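Local coordinates for Udp-n-acetylglucosamine pyrophosphorylase (Trypanosoma brucei, PDB 4BQH), which probably catalyses the transfer of a uridylyl group from UTP to N-acetylglucosamine 1-phosphate, forming UDP-N-acetylglucosamine and diphosphate, at residues Ala115-Ala120 with Gln175-Thr180; Lys154-Gln159 with Phe198-Glu203. All blocks are in the same frame, centred on the assembly; numbering follows the deposited sequence.

In the fold
After N-terminal helices and two short strands, the chain forms strand 114-119, crosses over through helix 147-166, returns as strand 175-180, then passes helix 185-194 and the loop that leads into strand 205-209. Interaction 1 closes a loop of 54 intervening residues by pairing strands 114-119 and 175-180; interaction 2 closes one of 38 by setting 198-203 against helix 147-166. Their segments alternate along the chain, so the two closures cross. Their centres lie about 13 Å apart, and Leu176 joins them: its CD1 packs on Ile155 and its CD2 on Leu200. Together they tie the central sheet to the crossover helix and to the loop beside it.

Interaction 1: residues Ala115-Ala120 with Gln175-Thr180; sequences AFLILA and QLLVMT
Ala115-Ala120 and Gln175-Thr180 meet as neighbouring parallel strands in the buried central sheet, their axes 4.7 Å apart at closest approach and their directions differing by 19°. Five backbone hydrogen bonds in alternating sequence give the register. Residues of 115-120 donate at Phe116, Ile118 and Ala120, and accept at Phe116 and Ile118. The bond from Ile118 N to Leu177 O is the shortest at 2.7 Å, whereas that from Ala120 N to Met179 O is the most bent, 135° at the hydrogen. The 54 residues between the segments include helix 147-166, making this a beta-alpha-beta unit of the nucleotide-binding Rossmann-like core expected for the GT-A clan; strands 275-280 and 205-209 continue the sheet beyond the pair. On the face carrying Ala115, Leu117 and Leu119, Leu177 turns its CD1 between two neighbours, lying 4.1 Å from both Ala115 CB and Leu117 CB. Further along, the Met179 chain is extended until its bend at chi3 (79°), and its CE rests 3.7 Å from Leu119 CD2, the two side chains running side by side in the same direction. Val241 touches both. On the face carrying Phe116, Ile118 and Val178, Leu176 CD1 comes within 3.6 Å of Ile118 CD1 and 3.5 Å of Phe116 O.

Interaction 2: residues Lys154-Gln159 with Phe198-Glu203; sequences KIRRRQ and FGLERE
Arg156 NH1 donates to Phe198 O at 2.9 Å, the one hydrogen bond across this contact, and its geometry is far from straight: the angle at the hydrogen is 134°. The donor sits above the carbonyl plane, 39° out of it, while the oxygen is itself tilted from the guanidinium plane. The same arginine also lies against the next peptide. Gly199 CA lies over one face of the guanidinium, 3.5 Å above the plane and displaced toward the rim, and Arg156 CD comes 3.7 Å from Gly199 C. A bend at chi3 (63°), after an extended chi2, carries the guanidinium group over this backbone. Gly199 adopts a positive phi, and the lack of a side chain lets the arginine settle so close. In the fold, helix 147-166 is the crossover between strands 114-119 and 175-180, and Phe198-Glu203 belongs to the connection from helix 185-194 to strand 205-209, so the contact joins two successive connections of the central sheet. Nearer the helix backbone the packing is apolar. Leu200 CD2 meets Arg156 CG at 3.7 Å and Ile155 CG2 at 4.0 Å, the leucine crossing the isoleucine side chain at about a right angle. At the other end of the contact, the Phe198 ring meets that of Phe192 edge-to-face.

Interaction 1: residues Ala115-Ala120 with Gln175-Thr180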
# COMPACT_ATOMS: atom_id res chain seq x y z
N ALA A 115 -3.48 -11.54 4.24
CA ALA A 115 -2.11 -11.04 4.14
C ALA A 115 -2.17 -9.54 3.95
O ALA A 115 -3.13 -9.02 3.35
CB ALA A 115 -1.38 -11.69 2.97
N PHE A 116 -1.16 -8.84 4.45
CA PHE A 116 -1.01 -7.40 4.20
C PHE A 116 0.30 -7.20 3.46
O PHE A 116 1.35 -7.60 3.95
CB PHE A 116 -1.01 -6.55 5.50
CG PHE A 116 -1.07 -5.08 5.22
CD1 PHE A 116 0.07 -4.39 4.81
CD2 PHE A 116 -2.28 -4.41 5.28
CE1 PHE A 116 -0.01 -3.04 4.49
CE2 PHE A 116 -2.36 -3.05 4.96
CZ PHE A 116 -1.23 -2.38 4.55
N LEU A 117 0.24 -6.58 2.29
CA LEU A 117 1.42 -6.38 1.45
C LEU A 117 1.82 -4.92 1.59
O LEU A 117 1.07 -4.00 1.20
CB LEU A 117 1.07 -6.74 -0.00
CG LEU A 117 2.19 -6.81 -1.06
CD1 LEU A 117 1.63 -7.39 -2.35
CD2 LEU A 117 2.82 -5.43 -1.30
N ILE A 118 2.98 -4.67 2.20
CA ILE A 118 3.47 -3.28 2.33
C ILE A 118 4.37 -2.93 1.14
O ILE A 118 5.37 -3.63 0.88
CB ILE A 118 4.38 -3.09 3.57
CG1 ILE A 118 3.68 -3.49 4.86
CG2 ILE A 118 4.84 -1.63 3.62
CD1 ILE A 118 4.58 -3.35 6.10
N LEU A 119 4.03 -1.86 0.41
CA LEU A 119 4.90 -1.40 -0.69
C LEU A 119 6.06 -0.64 -0.06
O LEU A 119 5.87 0.45 0.52
CB LEU A 119 4.09 -0.51 -1.65
CG LEU A 119 2.79 -1.10 -2.21
CD1 LEU A 119 1.94 -0.01 -2.84
CD2 LEU A 119 3.08 -2.19 -3.23
N ALA A 120 7.24 -1.24 -0.17
CA ALA A 120 8.40 -0.83 0.61
C ALA A 120 9.66 -0.61 -0.21
O ALA A 120 10.78 -0.79 0.29
CB ALA A 120 8.66 -1.84 1.73
N GLN A 175 -0.37 -12.65 7.50
CA GLN A 175 0.95 -12.76 6.84
C GLN A 175 1.36 -11.38 6.37
O GLN A 175 0.56 -10.71 5.71
CB GLN A 175 0.91 -13.72 5.66
CG GLN A 175 0.46 -15.13 6.05
CD GLN A 175 1.44 -15.80 6.99
OE1 GLN A 175 2.66 -15.69 6.82
NE2 GLN A 175 0.92 -16.49 8.01
N LEU A 176 2.58 -10.95 6.72
CA LEU A 176 3.09 -9.66 6.34
C LEU A 176 4.04 -9.87 5.16
O LEU A 176 5.02 -10.64 5.26
CB LEU A 176 3.83 -8.98 7.51
CG LEU A 176 4.43 -7.61 7.18
CD1 LEU A 176 3.36 -6.63 6.71
CD2 LEU A 176 5.16 -7.03 8.37
N LEU A 177 3.75 -9.19 4.06
CA LEU A 177 4.55 -9.30 2.84
C LEU A 177 5.21 -7.95 2.65
O LEU A 177 4.50 -6.94 2.48
CB LEU A 177 3.62 -9.61 1.65
CG LEU A 177 2.48 -10.61 1.85
CD1 LEU A 177 1.73 -10.77 0.53
CD2 LEU A 177 3.05 -11.93 2.35
N VAL A 178 6.53 -7.91 2.73
CA VAL A 178 7.24 -6.64 2.65
C VAL A 178 7.90 -6.56 1.26
O VAL A 178 8.84 -7.30 0.98
CB VAL A 178 8.31 -6.55 3.77
CG1 VAL A 178 9.08 -5.22 3.68
CG2 VAL A 178 7.63 -6.68 5.12
N MET A 179 7.37 -5.68 0.40
CA MET A 179 7.87 -5.63 -0.97
C MET A 179 9.00 -4.62 -1.09
O MET A 179 8.79 -3.42 -1.19
CB MET A 179 6.76 -5.35 -2.00
CG MET A 179 7.30 -5.66 -3.41
SD MET A 179 6.03 -5.47 -4.68
CE MET A 179 6.03 -3.71 -4.87
N THR A 180 10.21 -5.15 -1.10
CA THR A 180 11.41 -4.33 -1.04
C THR A 180 11.82 -3.95 -2.47
O THR A 180 11.16 -4.32 -3.44
CB THR A 180 12.53 -5.15 -0.39
OG1 THR A 180 12.64 -6.40 -1.09
CG2 THR A 180 12.19 -5.42 1.09

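Interaction 2: residues Lys154-Gln159 with Phe198-Glu203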
# COMPACT_ATOMS: atom_id res chain seq x y z
N LYS A 154 0.02 -2.40 14.48
CA LYS A 154 -1.37 -2.45 14.07
C LYS A 154 -1.79 -3.90 13.78
O LYS A 154 -2.87 -4.32 14.17
CB LYS A 154 -1.63 -1.55 12.85
CG LYS A 154 -1.57 -0.05 13.19
CD LYS A 154 -1.59 0.82 11.93
CE LYS A 154 -1.70 2.31 12.28
NZ LYS A 154 -1.66 3.15 11.04
N ILE A 155 -0.91 -4.67 13.15
CA ILE A 155 -1.23 -6.07 12.85
C ILE A 155 -1.40 -6.82 14.17
O ILE A 155 -2.37 -7.56 14.35
CB ILE A 155 -0.12 -6.74 12.03
CG1 ILE A 155 -0.14 -6.16 10.61
CG2 ILE A 155 -0.26 -8.27 12.03
CD1 ILE A 155 0.97 -6.65 9.72
N ARG A 156 -0.44 -6.63 15.07
CA ARG A 156 -0.53 -7.32 16.39
C ARG A 156 -1.84 -7.00 17.12
O ARG A 156 -2.47 -7.89 17.72
CB ARG A 156 0.68 -6.96 17.26
CG ARG A 156 1.95 -7.68 16.81
CD ARG A 156 3.21 -7.05 17.36
NE ARG A 156 3.19 -7.16 18.82
CZ ARG A 156 3.88 -6.38 19.64
NH1 ARG A 156 4.71 -5.45 19.15
NH2 ARG A 156 3.75 -6.54 20.94
N ARG A 157 -2.24 -5.74 17.11
CA ARG A 157 -3.49 -5.36 17.75
C ARG A 157 -4.74 -5.98 17.09
O ARG A 157 -5.62 -6.50 17.79
CB ARG A 157 -3.59 -3.83 17.87
CG ARG A 157 -4.81 -3.36 18.63
CD ARG A 157 -4.81 -3.82 20.09
NE ARG A 157 -6.05 -3.35 20.67
CZ ARG A 157 -6.80 -4.00 21.54
NH1 ARG A 157 -6.44 -5.21 21.96
NH2 ARG A 157 -7.91 -3.43 21.98
N ARG A 158 -4.80 -5.92 15.76
CA ARG A 158 -5.91 -6.53 15.03
C ARG A 158 -5.97 -8.07 15.32
O ARG A 158 -7.06 -8.65 15.46
CB ARG A 158 -5.79 -6.26 13.52
CG ARG A 158 -6.11 -4.80 13.10
CD ARG A 158 -7.58 -4.40 13.27
NE ARG A 158 -7.79 -3.05 12.73
CZ ARG A 158 -8.87 -2.30 12.92
NH1 ARG A 158 -9.86 -2.74 13.67
NH2 ARG A 158 -8.96 -1.10 12.34
N GLN A 159 -4.81 -8.71 15.39
CA GLN A 159 -4.73 -10.16 15.68
C GLN A 159 -5.27 -10.44 17.07
O GLN A 159 -6.05 -11.38 17.29
CB GLN A 159 -3.27 -10.64 15.60
CG GLN A 159 -2.76 -10.84 14.17
CD GLN A 159 -1.28 -11.21 14.10
OE1 GLN A 159 -0.76 -11.56 13.04
NE2 GLN A 159 -0.60 -11.16 15.26
N PHE A 198 9.53 -6.49 15.25
CA PHE A 198 8.55 -5.59 15.90
C PHE A 198 7.45 -6.34 16.63
O PHE A 198 6.31 -5.87 16.73
CB PHE A 198 8.00 -4.55 14.91
CG PHE A 198 9.09 -3.78 14.19
CD1 PHE A 198 9.82 -2.79 14.85
CD2 PHE A 198 9.42 -4.09 12.86
CE1 PHE A 198 10.84 -2.10 14.18
CE2 PHE A 198 10.43 -3.40 12.19
CZ PHE A 198 11.14 -2.41 12.86
N GLY A 199 7.81 -7.50 17.17
CA GLY A 199 6.88 -8.30 17.95
C GLY A 199 6.13 -9.37 17.16
O GLY A 199 5.43 -10.19 17.75
N LEU A 200 6.27 -9.35 15.83
CA LEU A 200 5.71 -10.39 14.97
C LEU A 200 6.54 -11.67 15.01
O LEU A 200 7.72 -11.63 15.36
CB LEU A 200 5.62 -9.92 13.51
CG LEU A 200 4.74 -8.69 13.27
CD1 LEU A 200 4.83 -8.28 11.81
CD2 LEU A 200 3.29 -8.95 13.65
N GLU A 201 5.95 -12.79 14.62
CA GLU A 201 6.75 -14.01 14.41
C GLU A 201 7.55 -13.92 13.12
O GLU A 201 7.02 -13.51 12.09
CB GLU A 201 5.83 -15.23 14.31
CG GLU A 201 4.95 -15.48 15.52
CD GLU A 201 3.87 -16.54 15.26
OE1 GLU A 201 3.53 -16.82 14.08
OE2 GLU A 201 3.33 -17.08 16.25
N ARG A 202 8.81 -14.32 13.16
CA ARG A 202 9.64 -14.33 11.96
C ARG A 202 8.95 -15.07 10.81
O ARG A 202 9.03 -14.64 9.66
CB ARG A 202 11.02 -14.92 12.26
CG ARG A 202 11.90 -15.18 11.04
CD ARG A 202 13.29 -15.70 11.41
NE ARG A 202 13.24 -16.60 12.57
CZ ARG A 202 13.74 -16.31 13.78
NH1 ARG A 202 14.36 -15.16 14.01
NH2 ARG A 202 13.62 -17.20 14.76
N GLU A 203 8.26 -16.17 11.13
CA GLU A 203 7.64 -17.02 10.12
C GLU A 203 6.48 -16.34 9.38
O GLU A 203 6.10 -16.78 8.29
CB GLU A 203 7.16 -18.34 10.74
CG GLU A 203 8.28 -19.26 11.23
CD GLU A 203 8.95 -18.83 12.54
OE1 GLU A 203 8.46 -17.90 13.25
OE2 GLU A 203 10.00 -19.44 12.88